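Local coordinates for tail spike protein gp49 (Pseudomonas phage LKA1, PDB 4RU4) that forms the trimeric tailspike of the phage and acts as an O-specific polysaccharide lyase, degrading surface polysaccharide of its Pseudomonas host and probably aiding virus entry, at residues T497-A502 and M510-L515; V534-I539 and W595-Y600; V546-T551 and A573-F578. All coordinates share one frame; numbering follows the deposited sequence.

Contact 1 of 3, residues T497-A502 and M510-L515; sequences TLASAA and MRMPVL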
loop_
_atom_site.group_PDB
_atom_site.type_symbol
_atom_site.label_atom_id
_atom_site.label_comp_id
_atom_site.label_asym_id
_atom_site.label_seq_id
_atom_site.Cartn_x
_atom_site.Cartn_y
_atom_site.Cartn_z
ATOM N N THR B 497 6.244 -8.596 30.673
ATOM C CA THR B 497 7.430 -9.391 30.382
ATOM C C THR B 497 7.705 -9.283 28.881
ATOM O O THR B 497 6.823 -9.519 28.072
ATOM C CB THR B 497 7.177 -10.856 30.756
ATOM O OG1 THR B 497 6.978 -10.941 32.184
ATOM C CG2 THR B 497 8.347 -11.745 30.320
ATOM N N LEU B 498 8.927 -8.946 28.503
ATOM C CA LEU B 498 9.226 -8.769 27.086
ATOM C C LEU B 498 9.155 -10.084 26.321
ATOM O O LEU B 498 8.569 -10.158 25.239
ATOM C CB LEU B 498 10.620 -8.133 26.909
ATOM C CG LEU B 498 10.707 -6.688 27.368
ATOM C CD1 LEU B 498 12.152 -6.313 27.611
ATOM C CD2 LEU B 498 10.060 -5.807 26.296
ATOM N N ALA B 499 9.778 -11.121 26.855
ATOM C CA ALA B 499 9.767 -12.382 26.159
ATOM C C ALA B 499 9.977 -13.549 27.104
ATOM O O ALA B 499 11.030 -13.675 27.719
ATOM C CB ALA B 499 10.847 -12.379 25.056
ATOM N N SER B 500 8.955 -14.380 27.261
ATOM C CA SER B 500 9.165 -15.674 27.874
ATOM C C SER B 500 9.761 -16.539 26.785
ATOM O O SER B 500 9.204 -16.645 25.693
ATOM C CB SER B 500 7.846 -16.266 28.382
ATOM O OG SER B 500 7.423 -15.565 29.532
ATOM N N ALA B 501 10.915 -17.131 27.065
ATOM C CA ALA B 501 11.619 -17.902 26.042
ATOM C C ALA B 501 12.155 -19.200 26.616
ATOM O O ALA B 501 12.935 -19.171 27.578
ATOM C CB ALA B 501 12.770 -17.097 25.450
ATOM N N ALA B 502 11.764 -20.322 26.017
ATOM C CA ALA B 502 12.205 -21.626 26.504
ATOM C C ALA B 502 13.256 -22.251 25.576
ATOM O O ALA B 502 13.273 -21.989 24.367
ATOM C CB ALA B 502 11.022 -22.550 26.684
ATOM N N MET B 510 19.621 -12.049 21.111
ATOM C CA MET B 510 18.474 -11.206 21.400
ATOM C C MET B 510 18.790 -9.739 21.273
ATOM O O MET B 510 19.895 -9.322 21.602
ATOM C CB MET B 510 18.020 -11.406 22.848
ATOM C CG MET B 510 17.373 -12.728 23.109
ATOM S SD MET B 510 16.991 -12.803 24.867
ATOM C CE MET B 510 16.298 -14.455 24.916
ATOM N N ARG B 511 17.799 -8.969 20.821
ATOM C CA ARG B 511 17.781 -7.522 20.991
ATOM C C ARG B 511 16.515 -7.145 21.770
ATOM O O ARG B 511 15.414 -7.536 21.374
ATOM C CB ARG B 511 17.823 -6.812 19.622
ATOM C CG ARG B 511 17.936 -5.311 19.706
ATOM C CD ARG B 511 17.829 -4.654 18.328
ATOM N NE ARG B 511 18.701 -5.269 17.366
ATOM C CZ ARG B 511 18.420 -5.436 16.072
ATOM N NH1 ARG B 511 17.297 -4.978 15.510
ATOM N NH2 ARG B 511 19.318 -6.036 15.327
ATOM N N MET B 512 16.675 -6.454 22.908
ATOM C CA MET B 512 15.552 -6.083 23.784
ATOM C C MET B 512 15.677 -4.599 24.123
ATOM O O MET B 512 16.797 -4.068 24.176
ATOM C CB MET B 512 15.533 -6.923 25.079
ATOM C CG MET B 512 15.325 -8.423 24.840
ATOM S SD MET B 512 13.613 -8.769 24.409
ATOM C CE MET B 512 13.804 -10.098 23.223
ATOM N N PRO B 513 14.538 -3.923 24.328
ATOM C CA PRO B 513 14.516 -2.453 24.411
ATOM C C PRO B 513 15.305 -1.931 25.607
ATOM O O PRO B 513 15.476 -2.655 26.595
ATOM C CB PRO B 513 13.026 -2.125 24.613
ATOM C CG PRO B 513 12.267 -3.360 24.149
ATOM C CD PRO B 513 13.187 -4.518 24.414
ATOM N N VAL B 514 15.731 -0.675 25.517
ATOM C CA VAL B 514 16.482 -0.003 26.575
ATOM C C VAL B 514 15.533 0.641 27.590
ATOM O O VAL B 514 14.541 1.266 27.216
ATOM C CB VAL B 514 17.407 1.097 25.974
ATOM C CG1 VAL B 514 18.262 1.764 27.055
ATOM C CG2 VAL B 514 18.283 0.484 24.886
ATOM N N LEU B 515 15.853 0.490 28.869
ATOM C CA LEU B 515 15.147 1.192 29.926
ATOM C C LEU B 515 16.227 1.897 30.725
ATOM O O LEU B 515 17.360 1.436 30.745
ATOM C CB LEU B 515 14.400 0.211 30.826
ATOM C CG LEU B 515 13.205 -0.456 30.142
ATOM C CD1 LEU B 515 12.628 -1.571 31.024
ATOM C CD2 LEU B 515 12.151 0.614 29.820
#
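The backbone N of L498 lies 3.0 Å from I539 O, a probable hydrogen bond that helps to hold the corner residue facing P513 and M512. No hydrogen bond joins 497-502 to 510-515; they meet through aliphatic and thioether groups alone. L498 and P513 meet tip to tip: CD1 of L498 is 3.8 Å from P513 CD, and its CD2 is 3.9 Å from P513 CG. Nearer the backbone, L498 CB approaches M512 SD at 4.0 Å. M512 does not reach straight out. Bends at chi2 (-75°) and chi3 (144°) fold its chain over, carrying CE to 4.2 Å from A499 CB. M510, by contrast, is extended, and its CE ends 4.4 Å from A501 CB, so a long side chain faces a short one at both alanines. The touching parts run nearly oppositely, 165° apart end to end, yet L498 and M512 CA atoms are 7.6 Å apart, a spacing of facing sheets rather than paired strands. In the pectin lyase-like beta-helix, 497-501 is an edge of a six-strand parallel sheet, while 510-515 pairs with strand 484-487; I599 packs against both methionines, and R511 forms a salt bridge with E487. Cohesion here therefore rests on the fit of apolar surfaces, with polar bonding left to the backbones and flanks.

Contact 2 of 3, residues V534-I539 and W595-Y600; sequences VTFRYI and WQAGIY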
loop_
_atom_site.group_PDB
_atom_site.type_symbol
_atom_site.label_atom_id
_atom_site.label_comp_id
_atom_site.label_asym_id
_atom_site.label_seq_id
_atom_site.Cartn_x
_atom_site.Cartn_y
_atom_site.Cartn_z
ATOM N N VAL B 534 16.243 -0.505 41.882
ATOM C CA VAL B 534 15.483 -0.181 40.683
ATOM C C VAL B 534 14.716 -1.439 40.289
ATOM O O VAL B 534 15.268 -2.527 40.339
ATOM C CB VAL B 534 16.460 0.226 39.555
ATOM C CG1 VAL B 534 15.843 0.062 38.198
ATOM C CG2 VAL B 534 16.939 1.673 39.782
ATOM N N THR B 535 13.436 -1.302 39.943
ATOM C CA THR B 535 12.691 -2.406 39.349
ATOM C C THR B 535 12.376 -1.976 37.919
ATOM O O THR B 535 11.759 -0.942 37.724
ATOM C CB THR B 535 11.364 -2.662 40.105
ATOM O OG1 THR B 535 11.630 -2.978 41.473
ATOM C CG2 THR B 535 10.575 -3.803 39.467
ATOM N N PHE B 536 12.797 -2.758 36.928
ATOM C CA PHE B 536 12.621 -2.364 35.531
ATOM C C PHE B 536 11.139 -2.305 35.153
ATOM O O PHE B 536 10.335 -3.151 35.590
ATOM C CB PHE B 536 13.302 -3.357 34.593
ATOM C CG PHE B 536 14.778 -3.578 34.872
ATOM C CD1 PHE B 536 15.606 -2.531 35.272
ATOM C CD2 PHE B 536 15.330 -4.850 34.734
ATOM C CE1 PHE B 536 16.971 -2.754 35.510
ATOM C CE2 PHE B 536 16.674 -5.075 34.980
ATOM C CZ PHE B 536 17.499 -4.027 35.371
ATOM N N ARG B 537 10.800 -1.335 34.303
ATOM C CA ARG B 537 9.444 -1.209 33.793
ATOM C C ARG B 537 9.009 -2.488 33.085
ATOM O O ARG B 537 7.847 -2.867 33.169
ATOM C CB ARG B 537 9.352 -0.043 32.823
ATOM C CG ARG B 537 7.925 0.234 32.292
ATOM C CD ARG B 537 7.967 1.346 31.193
ATOM N NE ARG B 537 6.641 1.531 30.587
ATOM C CZ ARG B 537 5.700 2.304 31.117
ATOM N NH1 ARG B 537 5.944 2.978 32.241
ATOM N NH2 ARG B 537 4.523 2.409 30.525
ATOM N N TYR B 538 9.941 -3.122 32.359
ATOM C CA TYR B 538 9.694 -4.407 31.706
ATOM C C TYR B 538 10.641 -5.473 32.264
ATOM O O TYR B 538 11.786 -5.188 32.593
ATOM C CB TYR B 538 9.913 -4.306 30.181
ATOM C CG TYR B 538 9.236 -3.093 29.572
ATOM C CD1 TYR B 538 7.945 -2.733 29.956
ATOM C CD2 TYR B 538 9.888 -2.297 28.645
ATOM C CE1 TYR B 538 7.325 -1.601 29.427
ATOM C CE2 TYR B 538 9.269 -1.152 28.096
ATOM C CZ TYR B 538 7.996 -0.821 28.502
ATOM O OH TYR B 538 7.377 0.291 27.987
ATOM N N ILE B 539 10.171 -6.714 32.320
ATOM C CA ILE B 539 11.025 -7.814 32.719
ATOM C C ILE B 539 11.736 -8.404 31.487
ATOM O O ILE B 539 11.090 -8.777 30.507
ATOM C CB ILE B 539 10.195 -8.910 33.421
ATOM C CG1 ILE B 539 9.525 -8.339 34.677
ATOM C CG2 ILE B 539 11.076 -10.116 33.750
ATOM C CD1 ILE B 539 8.333 -9.126 35.136
ATOM N N TRP B 595 21.314 5.236 35.185
ATOM C CA TRP B 595 21.398 3.797 34.917
ATOM C C TRP B 595 20.647 3.492 33.649
ATOM O O TRP B 595 19.719 4.233 33.258
ATOM C CB TRP B 595 20.793 2.992 36.091
ATOM C CG TRP B 595 19.283 3.148 36.157
ATOM C CD1 TRP B 595 18.602 4.126 36.818
ATOM C CD2 TRP B 595 18.292 2.327 35.516
ATOM N NE1 TRP B 595 17.243 3.973 36.638
ATOM C CE2 TRP B 595 17.023 2.880 35.837
ATOM C CE3 TRP B 595 18.351 1.195 34.688
ATOM C CZ2 TRP B 595 15.818 2.325 35.383
ATOM C CZ3 TRP B 595 17.158 0.640 34.226
ATOM C CH2 TRP B 595 15.898 1.216 34.579
ATOM N N GLN B 596 21.042 2.413 32.983
ATOM C CA GLN B 596 20.254 1.927 31.862
ATOM C C GLN B 596 20.521 0.449 31.614
ATOM O O GLN B 596 21.530 -0.099 32.058
ATOM C CB GLN B 596 20.510 2.757 30.602
ATOM C CG GLN B 596 21.913 2.598 29.995
ATOM C CD GLN B 596 22.183 3.712 29.027
ATOM O OE1 GLN B 596 22.324 4.865 29.426
ATOM N NE2 GLN B 596 22.166 3.397 27.740
ATOM N N ALA B 597 19.596 -0.193 30.914
ATOM C CA ALA B 597 19.609 -1.645 30.775
ATOM C C ALA B 597 19.075 -1.977 29.385
ATOM O O ALA B 597 18.145 -1.312 28.899
ATOM C CB ALA B 597 18.695 -2.293 31.870
ATOM N N GLY B 598 19.627 -3.010 28.748
ATOM C CA GLY B 598 19.111 -3.449 27.466
ATOM C C GLY B 598 19.816 -4.731 27.062
ATOM O O GLY B 598 20.710 -5.182 27.784
ATOM N N ILE B 599 19.384 -5.353 25.960
ATOM C CA ILE B 599 20.094 -6.518 25.470
ATOM C C ILE B 599 20.446 -6.276 24.001
ATOM O O ILE B 599 19.593 -5.874 23.217
ATOM C CB ILE B 599 19.321 -7.836 25.723
ATOM C CG1 ILE B 599 19.057 -8.039 27.241
ATOM C CG2 ILE B 599 20.130 -9.023 25.190
ATOM C CD1 ILE B 599 18.095 -9.259 27.600
ATOM N N TYR B 600 21.702 -6.522 23.626
ATOM C CA TYR B 600 22.202 -6.023 22.353
ATOM C C TYR B 600 23.094 -7.062 21.700
ATOM O O TYR B 600 24.269 -6.804 21.490
ATOM C CB TYR B 600 23.036 -4.744 22.564
ATOM C CG TYR B 600 22.500 -3.759 23.601
ATOM C CD1 TYR B 600 21.462 -2.890 23.304
ATOM C CD2 TYR B 600 23.084 -3.670 24.863
ATOM C CE1 TYR B 600 20.999 -1.974 24.250
ATOM C CE2 TYR B 600 22.627 -2.774 25.813
ATOM C CZ TYR B 600 21.594 -1.923 25.510
ATOM O OH TYR B 600 21.162 -1.026 26.482
#
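V534 sets a methyl on the indole of W595: CG1 stands 3.8 Å from the centroid of the six-membered ring and only 18° off its normal, a CH-pi contact over the face, with W595 CZ2 the nearest atom at 3.6 Å. The other methyl reaches the pyrrole end, where V534 CG2 is 3.9 Å from W595 NE1. At the far rim of the indole, F536 CE1 comes to 3.6 Å from W595 CZ3. These two rings are near parallel (26°) but slid apart, their centroids separated by 5.7 Å, so they barely overlap. A597 CB covers one face of F536, lying 4.1 Å from F536 CE1. The indole can lie under the valine because CG of W595 takes the crowded position between backbone N and carbonyl carbon (chi1 70°). This apolar cluster spans the two sheets of the Ig-like domain: V534 lies near the end of strand 529-535, in the sheet with 572-578 and 562-568, and W595 and A597 belong to strand 590-600 of the other layer. Further out, P544 packs on both F536 and A597, V519 touches W595, and L575 contacts V534 and W595 together. The chain leaving the cluster is braced locally, since R537 NE donates to Y538 OH at 3.0 Å, with the hydroxyl close to the guanidinium plane. R537 NH2 also bonds L492 O, and Y538 OH pairs with OXT of V602 of the third subunit.

Contact 3 of 3, residues V546-T551 and A573-F578; sequences VQVTKT and ATLGLF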
loop_
_atom_site.group_PDB
_atom_site.type_symbol
_atom_site.label_atom_id
_atom_site.label_comp_id
_atom_site.label_asym_id
_atom_site.label_seq_id
_atom_site.Cartn_x
_atom_site.Cartn_y
_atom_site.Cartn_z
ATOM N N VAL B 546 23.854 -3.767 31.754
ATOM C CA VAL B 546 23.553 -2.577 32.559
ATOM C C VAL B 546 24.724 -1.584 32.596
ATOM O O VAL B 546 25.882 -1.993 32.791
ATOM C CB VAL B 546 23.231 -3.024 34.022
ATOM C CG1 VAL B 546 23.047 -1.814 34.955
ATOM C CG2 VAL B 546 21.966 -3.925 34.022
ATOM N N GLN B 547 24.435 -0.295 32.411
ATOM C CA GLN B 547 25.425 0.763 32.679
ATOM C C GLN B 547 24.977 1.654 33.819
ATOM O O GLN B 547 23.784 1.918 33.981
ATOM C CB GLN B 547 25.655 1.626 31.427
ATOM C CG GLN B 547 25.941 0.807 30.170
ATOM C CD GLN B 547 27.277 0.084 30.241
ATOM O OE1 GLN B 547 28.187 0.496 30.964
ATOM N NE2 GLN B 547 27.409 -0.984 29.461
ATOM N N VAL B 548 25.927 2.098 34.634
ATOM C CA VAL B 548 25.641 3.088 35.653
ATOM C C VAL B 548 26.758 4.138 35.655
ATOM O O VAL B 548 27.940 3.793 35.657
ATOM C CB VAL B 548 25.536 2.453 37.071
ATOM C CG1 VAL B 548 24.993 3.486 38.077
ATOM C CG2 VAL B 548 24.655 1.194 37.072
ATOM N N THR B 549 26.376 5.407 35.671
ATOM C CA THR B 549 27.328 6.503 35.757
ATOM C C THR B 549 26.850 7.524 36.782
ATOM O O THR B 549 25.652 7.801 36.872
ATOM C CB THR B 549 27.507 7.179 34.365
ATOM O OG1 THR B 549 28.105 6.243 33.455
ATOM C CG2 THR B 549 28.369 8.441 34.450
ATOM N N LYS B 550 27.777 8.072 37.571
ATOM C CA LYS B 550 27.447 9.143 38.516
ATOM C C LYS B 550 27.515 10.498 37.818
ATOM O O LYS B 550 28.497 10.794 37.108
ATOM C CB LYS B 550 28.431 9.145 39.698
ATOM C CG LYS B 550 28.514 10.496 40.446
ATOM C CD LYS B 550 29.376 10.370 41.696
ATOM C CE LYS B 550 29.961 11.688 42.133
ATOM N NZ LYS B 550 30.309 11.656 43.574
ATOM N N THR B 551 26.470 11.308 38.001
ATOM C CA THR B 551 26.472 12.688 37.532
ATOM C C THR B 551 26.069 13.738 38.596
ATOM O O THR B 551 25.555 13.418 39.690
ATOM C CB THR B 551 25.565 12.893 36.294
ATOM O OG1 THR B 551 24.192 12.829 36.691
ATOM C CG2 THR B 551 25.867 11.852 35.195
ATOM N N ALA B 573 17.764 -4.106 39.431
ATOM C CA ALA B 573 19.163 -3.972 39.830
ATOM C C ALA B 573 19.249 -3.118 41.089
ATOM O O ALA B 573 18.380 -2.267 41.337
ATOM C CB ALA B 573 19.984 -3.326 38.713
ATOM N N THR B 574 20.290 -3.338 41.877
ATOM C CA THR B 574 20.575 -2.441 42.990
ATOM C C THR B 574 21.731 -1.514 42.639
ATOM O O THR B 574 22.890 -1.930 42.574
ATOM C CB THR B 574 20.846 -3.205 44.274
ATOM O OG1 THR B 574 19.664 -3.914 44.629
ATOM C CG2 THR B 574 21.191 -2.238 45.405
ATOM N N LEU B 575 21.403 -0.253 42.371
ATOM C CA LEU B 575 22.405 0.710 41.966
ATOM C C LEU B 575 23.258 1.002 43.190
ATOM O O LEU B 575 22.754 0.983 44.319
ATOM C CB LEU B 575 21.724 1.992 41.498
ATOM C CG LEU B 575 20.710 1.857 40.363
ATOM C CD1 LEU B 575 20.231 3.268 39.941
ATOM C CD2 LEU B 575 21.310 1.104 39.179
ATOM N N GLY B 576 24.540 1.267 42.981
ATOM C CA GLY B 576 25.419 1.548 44.098
ATOM C C GLY B 576 26.490 2.570 43.801
ATOM O O GLY B 576 26.965 2.658 42.675
ATOM N N LEU B 577 26.879 3.335 44.818
ATOM C CA LEU B 577 28.024 4.233 44.711
ATOM C C LEU B 577 28.959 3.903 45.882
ATOM O O LEU B 577 28.555 4.049 47.035
ATOM C CB LEU B 577 27.566 5.694 44.801
ATOM C CG LEU B 577 28.675 6.748 44.652
ATOM C CD1 LEU B 577 29.208 6.749 43.224
ATOM C CD2 LEU B 577 28.192 8.153 45.065
ATOM N N PHE B 578 30.176 3.434 45.582
ATOM C CA PHE B 578 31.075 2.839 46.596
ATOM C C PHE B 578 32.437 3.514 46.473
ATOM O O PHE B 578 32.976 3.607 45.373
ATOM C CB PHE B 578 31.299 1.338 46.326
ATOM C CG PHE B 578 30.147 0.441 46.700
ATOM C CD1 PHE B 578 28.978 0.431 45.957
ATOM C CD2 PHE B 578 30.267 -0.437 47.783
ATOM C CE1 PHE B 578 27.921 -0.424 46.282
ATOM C CE2 PHE B 578 29.224 -1.282 48.123
ATOM C CZ PHE B 578 28.036 -1.272 47.372
#
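In V548 the chi1 of -170° places CG2 beside the backbone N, and in L575 a chi1 of -57° puts CG beside its own backbone N; these settings leave V548 CG2 and L575 CD2 4.0 Å apart. L575 starts off aside from the opposite strand, and its terminal methyl makes up the distance. A second pair lies two residues further along each strand. There K550 swings away from its backbone N (chi1 158°) and remains extended beyond CG, crossing L577 obliquely, with K550 CD 3.9 Å from L577 CD1. Thus a lysine contributes hydrocarbon to the interface while its charged end travels past it. Three acceptors grip that end, K550 NZ bonding V560 O, S554 O and N591 OD1, which would probably stabilise the buried ammonium group. No hydrogen bond passes between 546-551 and 573-578. The CA atoms of V548 and L575 are 7.5 Å apart and those of K550 and L577 7.9 Å, which identifies side-chain packing between sheet layers of the Ig-like domain. The side chains of Q547 and T549 meet the trimer partners: Q547 OE1 is hydrogen-bonded to T549 OG1 of the second subunit, and Q547 NE2 to N594 O of that subunit. Within the chain, strand 545-551 pairs antiparallel with 590-600, whereas 572-578 runs between 529-535 and 562-568; L593 and V519 pack on L575, V530 on L577, and A563 on V548.

All three contacts are buried and none joins its segments by a hydrogen bond, but their centres lie successively farther from the chain's centre, about 28, 36 and 49 Å. Contact 1 lies in the last part of the beta-helix; contacts 2 and 3 join the two layers of the Ig-like domain, contact 2 next to the beta-helix and contact 3 nested inside the loop that contact 2 closes. Strands 510-522, 590-600 and 545-551, successive neighbours, link the three. Probable backbone hydrogen bonds connect them, L515 O with A597 N (2.8 Å) and Q596 O with Q547 N (2.9 Å). Contact 1 combines leucine, proline and methionine thioethers, contact 2 aromatic rings, contact 3 branched aliphatics beside a lysine.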